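Side-chain contacts in ATP-dependent 6-phosphofructokinase isozyme 2 (Escherichia coli, PDB 3UMO), which catalyses the ATP-dependent phosphorylation of fructose 6-phosphate to fructose 1,6-bisphosphate, the first committed step of glycolysis: residues I42-A47 with I133-G138; G63-H68 with T89-H94; L93-E98 with Y104-P109; I164-G169 with A254-V259; G229-G232 with N237-Q240. All blocks are in the same frame, centred on the assembly; numbering follows the deposited sequence.

Contact 1: I42-A47 with I133-G138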
# COMPACT_ATOMS: atom_id res chain seq x y z
N ILE A 42 -2.29 10.44 -29.83
CA ILE A 42 -1.69 11.72 -29.49
C ILE A 42 -0.24 11.54 -29.05
O ILE A 42 0.65 12.27 -29.49
CB ILE A 42 -2.52 12.48 -28.43
CG1 ILE A 42 -3.75 13.11 -29.09
CG2 ILE A 42 -1.68 13.56 -27.76
CD1 ILE A 42 -4.74 13.71 -28.12
N ASN A 43 -0.01 10.55 -28.19
CA ASN A 43 1.34 10.29 -27.71
C ASN A 43 2.26 9.74 -28.79
O ASN A 43 3.45 10.04 -28.79
CB ASN A 43 1.32 9.40 -26.46
CG ASN A 43 1.00 10.19 -25.21
OD1 ASN A 43 1.41 11.34 -25.07
ND2 ASN A 43 0.27 9.57 -24.29
N VAL A 44 1.71 8.96 -29.71
CA VAL A 44 2.48 8.50 -30.86
C VAL A 44 2.97 9.71 -31.66
O VAL A 44 4.13 9.78 -32.06
CB VAL A 44 1.65 7.55 -31.76
CG1 VAL A 44 2.37 7.28 -33.08
CG2 VAL A 44 1.40 6.25 -31.03
N ALA A 45 2.08 10.69 -31.86
CA ALA A 45 2.44 11.90 -32.59
C ALA A 45 3.51 12.71 -31.86
O ALA A 45 4.43 13.27 -32.48
CB ALA A 45 1.21 12.76 -32.85
N ARG A 46 3.41 12.78 -30.54
CA ARG A 46 4.40 13.49 -29.74
C ARG A 46 5.77 12.79 -29.80
O ARG A 46 6.81 13.45 -29.94
CB ARG A 46 3.93 13.64 -28.30
CG ARG A 46 2.66 14.48 -28.16
CD ARG A 46 2.14 14.47 -26.72
NE ARG A 46 2.98 15.27 -25.83
CZ ARG A 46 3.35 14.89 -24.61
NH1 ARG A 46 2.96 13.72 -24.14
NH2 ARG A 46 4.10 15.69 -23.87
N ALA A 47 5.76 11.47 -29.72
CA ALA A 47 7.00 10.69 -29.81
C ALA A 47 7.66 10.90 -31.16
O ALA A 47 8.88 11.03 -31.27
CB ALA A 47 6.73 9.20 -29.58
N ILE A 133 0.32 7.12 -43.97
CA ILE A 133 0.16 6.21 -42.85
C ILE A 133 -0.77 6.79 -41.79
O ILE A 133 -0.66 7.96 -41.43
CB ILE A 133 1.53 5.87 -42.24
CG1 ILE A 133 2.37 5.10 -43.26
CG2 ILE A 133 1.39 5.06 -40.96
CD1 ILE A 133 3.82 4.93 -42.85
N LEU A 134 -1.70 5.96 -41.31
CA LEU A 134 -2.59 6.32 -40.22
C LEU A 134 -2.39 5.38 -39.04
O LEU A 134 -2.56 4.16 -39.17
CB LEU A 134 -4.05 6.27 -40.66
CG LEU A 134 -5.03 6.52 -39.51
CD1 LEU A 134 -4.87 7.95 -39.01
CD2 LEU A 134 -6.47 6.25 -39.96
N VAL A 135 -2.03 5.94 -37.90
CA VAL A 135 -1.88 5.14 -36.68
C VAL A 135 -3.11 5.30 -35.80
O VAL A 135 -3.36 6.37 -35.25
CB VAL A 135 -0.64 5.56 -35.87
CG1 VAL A 135 -0.47 4.64 -34.66
CG2 VAL A 135 0.61 5.52 -36.74
N ILE A 136 -3.88 4.22 -35.67
CA ILE A 136 -5.04 4.21 -34.79
C ILE A 136 -4.61 3.60 -33.46
O ILE A 136 -4.34 2.40 -33.37
CB ILE A 136 -6.19 3.39 -35.40
CG1 ILE A 136 -6.50 3.87 -36.81
CG2 ILE A 136 -7.44 3.49 -34.53
CD1 ILE A 136 -6.27 2.82 -37.88
N SER A 137 -4.52 4.43 -32.42
CA SER A 137 -3.98 3.99 -31.14
C SER A 137 -4.79 4.48 -29.94
O SER A 137 -5.15 5.66 -29.86
CB SER A 137 -2.52 4.45 -31.00
OG SER A 137 -2.05 4.17 -29.69
N GLY A 138 -5.07 3.57 -29.02
CA GLY A 138 -5.74 3.94 -27.79
C GLY A 138 -7.03 3.17 -27.60
O GLY A 138 -7.42 2.36 -28.45
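Val44 of helix 40-50 meets Val135 of strand 133-137 methyl to methyl, a small example of how a ribokinase-fold domain seats a helix on its central parallel sheet. The two side chains reach toward each other tip to tip, and CG1 of Val44 stops 4.2 Å from CG1 of Val135. Both use the same rotamer, with CG1 anti to the backbone N (chi1 170° in Val44, -177° in Val135), which sends these two branches into the interface. The second branch of Val44 serves a neighbour: CG2 lies 4.2 Å from the hydroxyl OG of Ser137, two residues further along the strand and on the same side of it. No hydrogen bond crosses, so the fit rests on apolar packing, completed by Thr6 of the adjacent strand, which touches both valines, and by Thr263 of helix 254-267 against Val135. This buried side contrasts with the more open flank of the helix. There Asn43, which belongs to the substrate site, and Arg46 are partly exposed and have no part in the valine packing; Arg46 also forms a salt bridge with Glu76. These two polar residues, one turn apart, are linked by a side-chain bond. NH1 of Arg46 donates to OD1 of Asn43 at 3.0 Å, the oxygen lying within 2° of the guanidinium plane and the donor NH1 lying nearly along the C=O axis of Asn43.

Contact 2: G63-H68 with T89-H94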
# COMPACT_ATOMS: atom_id res chain seq x y z
N GLY A 63 -15.14 21.12 -24.88
CA GLY A 63 -15.06 21.98 -23.71
C GLY A 63 -13.71 22.63 -23.51
O GLY A 63 -12.83 22.57 -24.37
N ALA A 64 -13.55 23.26 -22.34
CA ALA A 64 -12.33 23.98 -22.01
C ALA A 64 -11.15 23.04 -21.84
O ALA A 64 -10.00 23.42 -22.08
CB ALA A 64 -12.54 24.82 -20.76
N THR A 65 -11.42 21.82 -21.40
CA THR A 65 -10.36 20.82 -21.27
C THR A 65 -9.84 20.44 -22.65
O THR A 65 -8.63 20.29 -22.84
CB THR A 65 -10.83 19.57 -20.51
OG1 THR A 65 -12.09 19.12 -21.03
CG2 THR A 65 -11.00 19.89 -19.03
N GLY A 66 -10.75 20.29 -23.60
CA GLY A 66 -10.36 20.02 -24.98
C GLY A 66 -9.58 21.18 -25.58
O GLY A 66 -8.61 20.96 -26.32
N GLU A 67 -9.98 22.40 -25.26
CA GLU A 67 -9.27 23.58 -25.75
C GLU A 67 -7.83 23.58 -25.23
O GLU A 67 -6.90 23.91 -25.96
CB GLU A 67 -9.96 24.88 -25.31
CG GLU A 67 -11.28 25.17 -26.00
CD GLU A 67 -11.87 26.50 -25.57
OE1 GLU A 67 -13.03 26.52 -25.11
OE2 GLU A 67 -11.16 27.53 -25.68
N HIS A 68 -7.67 23.20 -23.97
CA HIS A 68 -6.35 23.20 -23.36
C HIS A 68 -5.48 22.10 -23.96
O HIS A 68 -4.29 22.30 -24.18
CB HIS A 68 -6.44 23.03 -21.84
CG HIS A 68 -5.19 23.45 -21.12
ND1 HIS A 68 -4.60 24.68 -21.31
CD2 HIS A 68 -4.42 22.79 -20.22
CE1 HIS A 68 -3.52 24.77 -20.56
NE2 HIS A 68 -3.39 23.64 -19.89
N THR A 89 -13.72 16.87 -22.97
CA THR A 89 -12.53 16.02 -22.92
C THR A 89 -12.21 15.60 -21.49
O THR A 89 -12.06 16.45 -20.60
CB THR A 89 -11.32 16.75 -23.55
OG1 THR A 89 -11.57 16.95 -24.95
CG2 THR A 89 -10.03 15.94 -23.38
N ARG A 90 -12.13 14.29 -21.27
CA ARG A 90 -11.96 13.72 -19.93
C ARG A 90 -10.51 13.79 -19.45
O ARG A 90 -9.59 14.01 -20.24
CB ARG A 90 -12.45 12.27 -19.90
CG ARG A 90 -13.95 12.11 -20.08
CD ARG A 90 -14.72 12.85 -18.99
NE ARG A 90 -16.12 12.44 -18.91
CZ ARG A 90 -17.13 13.10 -19.47
NH1 ARG A 90 -18.37 12.64 -19.34
NH2 ARG A 90 -16.91 14.21 -20.15
N GLN A 91 -10.32 13.59 -18.15
CA GLN A 91 -9.01 13.74 -17.52
C GLN A 91 -8.58 12.47 -16.78
O GLN A 91 -9.35 11.93 -15.98
CB GLN A 91 -9.03 14.88 -16.52
CG GLN A 91 -9.52 16.22 -17.06
CD GLN A 91 -8.91 17.39 -16.30
OE1 GLN A 91 -9.62 18.25 -15.78
NE2 GLN A 91 -7.58 17.43 -16.23
N ASN A 92 -7.36 12.01 -17.05
CA ASN A 92 -6.77 10.96 -16.22
C ASN A 92 -5.83 11.60 -15.20
O ASN A 92 -5.43 12.75 -15.37
CB ASN A 92 -6.03 9.92 -17.07
CG ASN A 92 -6.96 9.12 -17.94
OD1 ASN A 92 -8.12 8.92 -17.59
ND2 ASN A 92 -6.46 8.67 -19.08
N LEU A 93 -5.51 10.86 -14.14
CA LEU A 93 -4.71 11.43 -13.07
C LEU A 93 -3.43 10.64 -12.82
O LEU A 93 -3.47 9.42 -12.61
CB LEU A 93 -5.52 11.52 -11.77
CG LEU A 93 -4.81 12.21 -10.60
CD1 LEU A 93 -4.52 13.67 -10.92
CD2 LEU A 93 -5.61 12.09 -9.30
N HIS A 94 -2.31 11.36 -12.82
CA HIS A 94 -1.00 10.80 -12.51
C HIS A 94 -0.57 11.39 -11.18
O HIS A 94 -0.46 12.61 -11.03
CB HIS A 94 0.01 11.20 -13.60
CG HIS A 94 1.41 10.72 -13.35
ND1 HIS A 94 2.29 11.39 -12.54
CD2 HIS A 94 2.08 9.65 -13.84
CE1 HIS A 94 3.45 10.75 -12.52
NE2 HIS A 94 3.35 9.69 -13.30
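The hydroxyl OG1 of Thr65 donates to the carbonyl O of Thr89 at 2.7 Å, tying helix 63-75 to the loop that leads into strand 93-97. This is a side-chain-to-backbone tether between the ribokinase-like core and the loop before the small dimer-forming sheet. OG1 of Thr65 lies in the carbonyl plane of Thr89, on a lone pair, with a C=O...donor angle of 124°. A chi1 of 48° sets OG1 between the backbone N and the carbonyl carbon of its own residue, a crowded position that aims it at the loop. CG2 of Thr65 takes the other direction, passing 3.9 Å from OE1 of Gln91, whose chain crosses it obliquely; NE2 of that amide is bonded to the backbone O of Leu13. Replacing Thr65 by an alanine would probably leave the Thr89 carbonyl without this donor and open a gap beside the Gln91 amide. Arg90, Gln91 and Asn92 on the same loop belong to the substrate site, and Trp88 of the second subunit packs on Thr65 and Gln91. The helix also comes close through Gly66, next to Thr65, where a CB would collide with OG1 of Thr89. That oxygen of Thr89, hydrogen-bonded to the backbone N of Gly62, has its OG1 position 3.3 Å from CA of Gly66.

Contact 3: L93-E98 with Y104-P109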
# COMPACT_ATOMS: atom_id res chain seq x y z
N LEU A 93 -5.51 10.86 -14.14
CA LEU A 93 -4.71 11.43 -13.07
C LEU A 93 -3.43 10.64 -12.82
O LEU A 93 -3.47 9.42 -12.61
CB LEU A 93 -5.52 11.52 -11.77
CG LEU A 93 -4.81 12.21 -10.60
CD1 LEU A 93 -4.52 13.67 -10.92
CD2 LEU A 93 -5.61 12.09 -9.30
N HIS A 94 -2.31 11.36 -12.82
CA HIS A 94 -1.00 10.80 -12.51
C HIS A 94 -0.57 11.39 -11.18
O HIS A 94 -0.46 12.61 -11.03
CB HIS A 94 0.01 11.20 -13.60
CG HIS A 94 1.41 10.72 -13.35
ND1 HIS A 94 2.29 11.39 -12.54
CD2 HIS A 94 2.08 9.65 -13.84
CE1 HIS A 94 3.45 10.75 -12.52
NE2 HIS A 94 3.35 9.69 -13.30
N VAL A 95 -0.33 10.53 -10.19
CA VAL A 95 0.07 11.00 -8.87
C VAL A 95 1.48 10.54 -8.50
O VAL A 95 1.74 9.34 -8.43
CB VAL A 95 -0.89 10.51 -7.77
CG1 VAL A 95 -0.50 11.10 -6.41
CG2 VAL A 95 -2.32 10.85 -8.12
N HIS A 96 2.37 11.49 -8.25
CA HIS A 96 3.70 11.14 -7.75
C HIS A 96 3.71 11.23 -6.22
O HIS A 96 3.31 12.24 -5.65
CB HIS A 96 4.75 12.09 -8.31
CG HIS A 96 6.13 11.76 -7.84
ND1 HIS A 96 6.93 10.83 -8.48
CD2 HIS A 96 6.85 12.21 -6.79
CE1 HIS A 96 8.09 10.74 -7.85
NE2 HIS A 96 8.06 11.57 -6.81
N VAL A 97 4.15 10.16 -5.56
CA VAL A 97 4.27 10.15 -4.11
C VAL A 97 5.71 10.45 -3.70
O VAL A 97 6.62 9.66 -3.97
CB VAL A 97 3.78 8.82 -3.50
CG1 VAL A 97 3.79 8.91 -1.99
CG2 VAL A 97 2.38 8.48 -4.01
N GLU A 98 5.92 11.58 -3.03
CA GLU A 98 7.27 12.04 -2.72
C GLU A 98 8.04 11.09 -1.81
O GLU A 98 9.24 10.86 -2.01
CB GLU A 98 7.26 13.45 -2.12
CG GLU A 98 8.48 14.30 -2.49
CD GLU A 98 8.32 15.01 -3.83
OE1 GLU A 98 8.50 14.36 -4.88
OE2 GLU A 98 8.01 16.22 -3.82
N TYR A 104 1.37 6.74 -9.37
CA TYR A 104 0.10 6.04 -9.48
C TYR A 104 -0.68 6.62 -10.64
O TYR A 104 -0.73 7.84 -10.82
CB TYR A 104 -0.68 6.16 -8.17
CG TYR A 104 -0.06 5.34 -7.06
CD1 TYR A 104 -0.51 4.06 -6.77
CD2 TYR A 104 1.00 5.85 -6.31
CE1 TYR A 104 0.06 3.31 -5.77
CE2 TYR A 104 1.58 5.10 -5.30
CZ TYR A 104 1.11 3.83 -5.04
OH TYR A 104 1.69 3.09 -4.03
N ARG A 105 -1.30 5.76 -11.43
CA ARG A 105 -1.90 6.19 -12.68
C ARG A 105 -3.33 5.74 -12.75
O ARG A 105 -3.60 4.55 -12.90
CB ARG A 105 -1.10 5.62 -13.85
CG ARG A 105 0.36 6.04 -13.85
CD ARG A 105 1.19 5.07 -14.67
NE ARG A 105 0.87 5.15 -16.09
CZ ARG A 105 1.26 4.26 -17.01
NH1 ARG A 105 1.97 3.20 -16.67
NH2 ARG A 105 0.91 4.43 -18.28
N PHE A 106 -4.26 6.68 -12.63
CA PHE A 106 -5.68 6.33 -12.66
C PHE A 106 -6.24 6.66 -14.03
O PHE A 106 -6.33 7.82 -14.42
CB PHE A 106 -6.41 7.06 -11.54
CG PHE A 106 -5.83 6.78 -10.18
CD1 PHE A 106 -4.84 7.61 -9.65
CD2 PHE A 106 -6.21 5.66 -9.47
CE1 PHE A 106 -4.27 7.33 -8.42
CE2 PHE A 106 -5.65 5.38 -8.23
CZ PHE A 106 -4.67 6.22 -7.70
N VAL A 107 -6.60 5.60 -14.76
CA VAL A 107 -7.00 5.73 -16.15
C VAL A 107 -8.49 5.47 -16.30
O VAL A 107 -8.96 4.34 -16.07
CB VAL A 107 -6.22 4.76 -17.06
CG1 VAL A 107 -6.66 4.92 -18.51
CG2 VAL A 107 -4.72 4.99 -16.92
N MET A 108 -9.23 6.52 -16.65
CA MET A 108 -10.68 6.44 -16.81
C MET A 108 -11.02 6.52 -18.29
O MET A 108 -10.15 6.84 -19.11
CB MET A 108 -11.34 7.56 -16.01
CG MET A 108 -11.45 7.22 -14.54
SD MET A 108 -11.85 8.65 -13.52
CE MET A 108 -10.30 9.56 -13.64
N PRO A 109 -12.27 6.19 -18.66
CA PRO A 109 -12.63 6.21 -20.08
C PRO A 109 -12.59 7.61 -20.68
O PRO A 109 -12.67 8.61 -19.95
CB PRO A 109 -14.07 5.69 -20.08
CG PRO A 109 -14.19 4.91 -18.79
CD PRO A 109 -13.37 5.69 -17.83
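Leu93 with Phe106, and Val95 with Tyr104, form the hydrogen-bonded pairs of an antiparallel beta hairpin whose strand axes run at 166°. Four backbone hydrogen bonds join the strands. The shortest join N of Val95 to O of Tyr104 and N of Tyr104 to O of Val95, each at 2.8 Å; the first is the straighter (173° at the hydrogen). Between these pairs sits the non-hydrogen-bonded pair of His94 and Arg105, where CA of His94 makes a C-H...O contact of 3.4 Å with O of Tyr104.

Apolar contacts occupy the face bearing Leu93, Val95, Val97, Tyr104 and Phe106. CG2 of Val95 meets the Phe106 ring at its edge, 4.0 Å from CE1. CG2 of Val97 approaches the Tyr104 ring obliquely, reaching CE2 at 3.7 Å.

The polar side chains lie on the other face. CD2 of His94 comes within 4.0 Å of CG of Arg105, with ring and guanidinium planes 48° apart. NE2 of His94 is bonded to Gln103, and NH1 of Arg105 to the carbonyl of Glu25 in the second subunit. A strand of that subunit continues the sheet beside residues 105-107, and the two Phe106 rings meet. The chemistry thus divides: the apolar face packs on the second subunit through Phe106, while the polar one lies beside Val252 and Gly291 of the potassium site and also reaches that subunit through Arg105.

Contact 4: I164-G169 with A254-V259. With ATP (adenosine-5'-triphosphate), chain E.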
# COMPACT_ATOMS: atom_id res chain seq x y z
N ILE A 164 -1.91 1.38 -39.12
CA ILE A 164 -1.19 0.77 -38.02
C ILE A 164 -2.11 0.81 -36.81
O ILE A 164 -2.76 1.83 -36.55
CB ILE A 164 0.11 1.54 -37.73
CG1 ILE A 164 1.06 1.42 -38.93
CG2 ILE A 164 0.78 1.05 -36.45
CD1 ILE A 164 2.32 2.27 -38.80
N VAL A 165 -2.21 -0.30 -36.09
CA VAL A 165 -3.16 -0.39 -34.98
C VAL A 165 -2.49 -0.74 -33.66
O VAL A 165 -1.68 -1.67 -33.60
CB VAL A 165 -4.26 -1.44 -35.28
CG1 VAL A 165 -5.22 -1.57 -34.10
CG2 VAL A 165 -5.02 -1.09 -36.56
N ASP A 166 -2.81 0.01 -32.61
CA ASP A 166 -2.37 -0.32 -31.26
C ASP A 166 -3.56 -0.11 -30.33
O ASP A 166 -3.93 1.03 -30.04
CB ASP A 166 -1.19 0.56 -30.84
CG ASP A 166 -0.66 0.21 -29.46
OD1 ASP A 166 0.32 0.85 -29.04
OD2 ASP A 166 -1.21 -0.70 -28.80
N SER A 167 -4.18 -1.20 -29.89
CA SER A 167 -5.35 -1.08 -29.03
C SER A 167 -5.46 -2.32 -28.17
O SER A 167 -4.50 -3.07 -28.02
CB SER A 167 -6.61 -0.88 -29.87
OG SER A 167 -7.71 -0.49 -29.07
N SER A 168 -6.63 -2.54 -27.59
CA SER A 168 -6.82 -3.72 -26.75
C SER A 168 -8.27 -4.17 -26.75
O SER A 168 -9.15 -3.50 -27.30
CB SER A 168 -6.37 -3.44 -25.31
OG SER A 168 -7.18 -2.45 -24.70
N GLY A 169 -8.51 -5.32 -26.11
CA GLY A 169 -9.85 -5.86 -25.97
C GLY A 169 -10.58 -6.06 -27.28
O GLY A 169 -9.97 -6.38 -28.30
N ALA A 254 6.31 3.98 -22.86
CA ALA A 254 7.16 3.07 -23.63
C ALA A 254 6.46 2.60 -24.90
O ALA A 254 7.05 2.59 -25.99
CB ALA A 254 7.57 1.89 -22.79
N GLY A 255 5.20 2.18 -24.75
CA GLY A 255 4.44 1.65 -25.87
C GLY A 255 4.25 2.65 -27.01
O GLY A 255 4.49 2.34 -28.18
N ASP A 256 3.82 3.85 -26.66
CA ASP A 256 3.57 4.86 -27.68
C ASP A 256 4.87 5.34 -28.32
O ASP A 256 4.89 5.67 -29.51
CB ASP A 256 2.78 6.03 -27.09
CG ASP A 256 1.40 5.60 -26.60
OD1 ASP A 256 0.89 6.21 -25.63
OD2 ASP A 256 0.82 4.65 -27.18
N SER A 257 5.95 5.38 -27.55
CA SER A 257 7.25 5.74 -28.09
C SER A 257 7.69 4.70 -29.10
O SER A 257 8.17 5.04 -30.19
CB SER A 257 8.30 5.87 -26.99
OG SER A 257 8.03 7.00 -26.17
N MET A 258 7.53 3.43 -28.75
CA MET A 258 7.86 2.35 -29.67
C MET A 258 7.04 2.43 -30.96
O MET A 258 7.59 2.28 -32.06
CB MET A 258 7.65 0.98 -29.01
CG MET A 258 7.62 -0.17 -30.00
SD MET A 258 7.59 -1.78 -29.19
CE MET A 258 9.34 -2.16 -29.15
N VAL A 259 5.74 2.65 -30.83
CA VAL A 259 4.88 2.76 -32.02
C VAL A 259 5.29 3.94 -32.91
O VAL A 259 5.34 3.79 -34.14
CB VAL A 259 3.39 2.83 -31.65
CG1 VAL A 259 2.55 3.15 -32.88
CG2 VAL A 259 2.96 1.50 -31.04
PG ATP E . 2.37 0.83 -22.63
O1G ATP E . 1.25 1.05 -23.59
O2G ATP E . 3.04 2.19 -22.48
O3G ATP E . 1.92 0.30 -21.31
PB ATP E . 3.11 -1.53 -23.82
O1B ATP E . 2.59 -2.47 -22.69
O2B ATP E . 2.18 -1.46 -25.05
O3B ATP E . 3.46 -0.08 -23.28
PA ATP E . 5.78 -2.60 -23.69
O1A ATP E . 5.59 -2.67 -22.20
O2A ATP E . 6.21 -3.93 -24.31
O3A ATP E . 4.49 -2.09 -24.38
O5' ATP E . 6.85 -1.43 -23.98
C5' ATP E . 7.34 -1.27 -25.27
C4' ATP E . 8.79 -1.23 -25.43
O4' ATP E . 9.33 -0.34 -24.42
C3' ATP E . 9.43 -2.52 -25.13
O3' ATP E . 9.42 -3.36 -26.22
C2' ATP E . 10.78 -2.12 -24.71
O2' ATP E . 11.53 -1.74 -25.79
C1' ATP E . 10.51 -0.92 -23.89
N9 ATP E . 10.32 -1.25 -22.48
C8 ATP E . 9.14 -1.40 -21.85
N7 ATP E . 9.40 -1.70 -20.56
C5 ATP E . 10.74 -1.74 -20.38
C6 ATP E . 11.56 -2.00 -19.27
N6 ATP E . 10.98 -2.31 -17.93
N1 ATP E . 12.90 -1.96 -19.45
C2 ATP E . 13.44 -1.68 -20.64
N3 ATP E . 12.67 -1.43 -21.71
C4 ATP E . 11.33 -1.45 -21.61
O HOH W 1 0.51 3.52 -29.57
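In Asp166 a chi1 of -177° swings CG away from the backbone N and turns the carboxylate toward helix 254-267, while Val259 sets CG2 anti to its carbonyl carbon and offers that methyl in return. Here a helix of the ribokinase fold packs against the C-terminal end of a strand of the central sheet, at the active site. CG2 of Val259 lies 3.4 Å from OD1 of Asp166. The same oxygen stands 4.3 Å from OD2 of Asp256, the probable catalytic residue. One water spans the two carboxylates, donating a hydrogen bond to each oxygen, 2.7 Å long to OD1 of Asp166 and likewise to OD2 of Asp256. A magnesium ion and Lys185 also lie near Asp166 and probably offset its charge.

The helix start holds ATP: N of Gly255 donates to O2G of the gamma phosphate at 3.1 Å, and a CB on this glycine would strike the beta-gamma bridging oxygen. Further along, Met258 bends at chi3 to bring its methyl beside O3' and C4' of the ribose. A serine in place of Met258 would probably open a gap beside the sugar, leaving it less firmly seated. CE of Met258 comes 3.2 Å from O3' of ATP.

Contact 5: G229-G232 with N237-Q240. With ATP (adenosine-5'-triphosphate), chain E.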
# COMPACT_ATOMS: atom_id res chain seq x y z
N GLY A 229 12.00 -6.61 -24.61
CA GLY A 229 12.08 -6.04 -25.94
C GLY A 229 10.86 -6.35 -26.79
O GLY A 229 9.73 -6.04 -26.42
N ALA A 230 11.09 -6.95 -27.95
CA ALA A 230 9.97 -7.23 -28.83
C ALA A 230 10.25 -8.37 -29.79
O ALA A 230 11.40 -8.67 -30.12
CB ALA A 230 9.55 -5.98 -29.60
N LEU A 231 9.17 -9.01 -30.23
CA LEU A 231 9.27 -10.03 -31.27
C LEU A 231 8.51 -9.54 -32.50
O LEU A 231 7.31 -9.26 -32.42
CB LEU A 231 8.69 -11.35 -30.78
CG LEU A 231 8.85 -12.53 -31.75
CD1 LEU A 231 9.88 -13.50 -31.20
CD2 LEU A 231 7.52 -13.21 -31.99
N GLY A 232 9.22 -9.42 -33.62
CA GLY A 232 8.62 -8.94 -34.85
C GLY A 232 8.45 -10.07 -35.84
O GLY A 232 9.38 -10.86 -36.06
N ASN A 237 9.97 -13.21 -42.14
CA ASN A 237 10.95 -13.09 -41.07
C ASN A 237 10.37 -13.15 -39.66
O ASN A 237 9.18 -12.88 -39.44
CB ASN A 237 11.74 -11.79 -41.22
CG ASN A 237 12.65 -11.81 -42.43
OD1 ASN A 237 12.49 -11.00 -43.35
ND2 ASN A 237 13.61 -12.72 -42.44
N CYS A 238 11.23 -13.49 -38.72
CA CYS A 238 10.89 -13.49 -37.30
C CYS A 238 12.13 -13.07 -36.55
O CYS A 238 13.18 -13.71 -36.67
CB CYS A 238 10.49 -14.88 -36.85
SG CYS A 238 10.14 -14.98 -35.08
N ILE A 239 12.03 -12.00 -35.77
CA ILE A 239 13.19 -11.54 -35.04
C ILE A 239 12.80 -11.12 -33.64
O ILE A 239 11.70 -10.60 -33.41
CB ILE A 239 13.85 -10.35 -35.73
CG1 ILE A 239 12.83 -9.25 -36.01
CG2 ILE A 239 14.54 -10.78 -37.03
CD1 ILE A 239 13.40 -7.87 -35.92
N GLN A 240 13.71 -11.34 -32.69
CA GLN A 240 13.53 -10.78 -31.37
C GLN A 240 14.64 -9.78 -31.12
O GLN A 240 15.81 -10.02 -31.45
CB GLN A 240 13.51 -11.85 -30.26
CG GLN A 240 13.27 -11.22 -28.87
CD GLN A 240 12.93 -12.22 -27.77
OE1 GLN A 240 12.78 -13.42 -28.02
NE2 GLN A 240 12.79 -11.72 -26.54
PG ATP E . 2.37 0.83 -22.63
O1G ATP E . 1.25 1.05 -23.59
O2G ATP E . 3.04 2.19 -22.48
O3G ATP E . 1.92 0.30 -21.31
PB ATP E . 3.11 -1.53 -23.82
O1B ATP E . 2.59 -2.47 -22.69
O2B ATP E . 2.18 -1.46 -25.05
O3B ATP E . 3.46 -0.08 -23.28
PA ATP E . 5.78 -2.60 -23.69
O1A ATP E . 5.59 -2.67 -22.20
O2A ATP E . 6.21 -3.93 -24.31
O3A ATP E . 4.49 -2.09 -24.38
O5' ATP E . 6.85 -1.43 -23.98
C5' ATP E . 7.34 -1.27 -25.27
C4' ATP E . 8.79 -1.23 -25.43
O4' ATP E . 9.33 -0.34 -24.42
C3' ATP E . 9.43 -2.52 -25.13
O3' ATP E . 9.42 -3.36 -26.22
C2' ATP E . 10.78 -2.12 -24.71
O2' ATP E . 11.53 -1.74 -25.79
C1' ATP E . 10.51 -0.92 -23.89
N9 ATP E . 10.32 -1.25 -22.48
C8 ATP E . 9.14 -1.40 -21.85
N7 ATP E . 9.40 -1.70 -20.56
C5 ATP E . 10.74 -1.74 -20.38
C6 ATP E . 11.56 -2.00 -19.27
N6 ATP E . 10.98 -2.31 -17.93
N1 ATP E . 12.90 -1.96 -19.45
C2 ATP E . 13.44 -1.68 -20.64
N3 ATP E . 12.67 -1.43 -21.71
C4 ATP E . 11.33 -1.45 -21.61
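Leu231 lies across Gln240 in the non-hydrogen-bonded pair of a beta hairpin, strands 230-233 and 238-241, in a small antiparallel sheet beside the ATP pocket. The leucine can be followed outward. Its CB is 4.1 Å from the carbonyl O of Ile239, and CG draws in to 3.8 Å from the same oxygen. With CG anti to the backbone N (chi1 -175°) and chi2 at 108°, CD1 reaches over the partner strand. There it meets CB of Gln240 at 4.1 Å and, two residues earlier on the same strand, SG of Cys238 at 4.2 Å. Leucine and glutamine cross at about a right angle, so CD1 rests on the root of the glutamine, whose CG in turn sits 3.4 Å from O of Ala230. Its amide NE2 makes a weak bond to the carbonyl of Gln228. The side chain of Arg206 of helix 204-214 touches Leu231 and Cys238.

The backbone supplies the firmer link. Gly232 and Ile239 form a hydrogen-bonded pair in which each N-H serves the other's carbonyl, N of Gly232 reaching O of Ile239 at 2.8 Å. On the opposite face Ala230 and Ile239 pack against Val276 of helix 272-286. The residue before strand 230-233 reaches the nucleotide itself: the ribose hydroxyl O3' of ATP donates to O of Gly229 at 2.7 Å.

Overall arrangement
Contacts 1 and 4 form the centre of the arrangement, their centres about 8 Å apart. Neighbouring strands 133-137 and 162-166 join them, and CB of Asn43 packs 3.3 Å from OD1 of Asp256, so the substrate-binding helix of contact 1 abuts the probable catalytic residue of contact 4. Contact 5, centred about 16 Å from contact 4, shares its ATP and touches it where CE of Met258 lies 3.8 Å from CB of Ala230. Contacts 2 and 3 share Leu93 and His94 and both reach the second subunit, which contributes Lys27 to the same ATP. Contacts 2 and 5, about 37 Å apart between centres, mark opposite sides of the chain's centre.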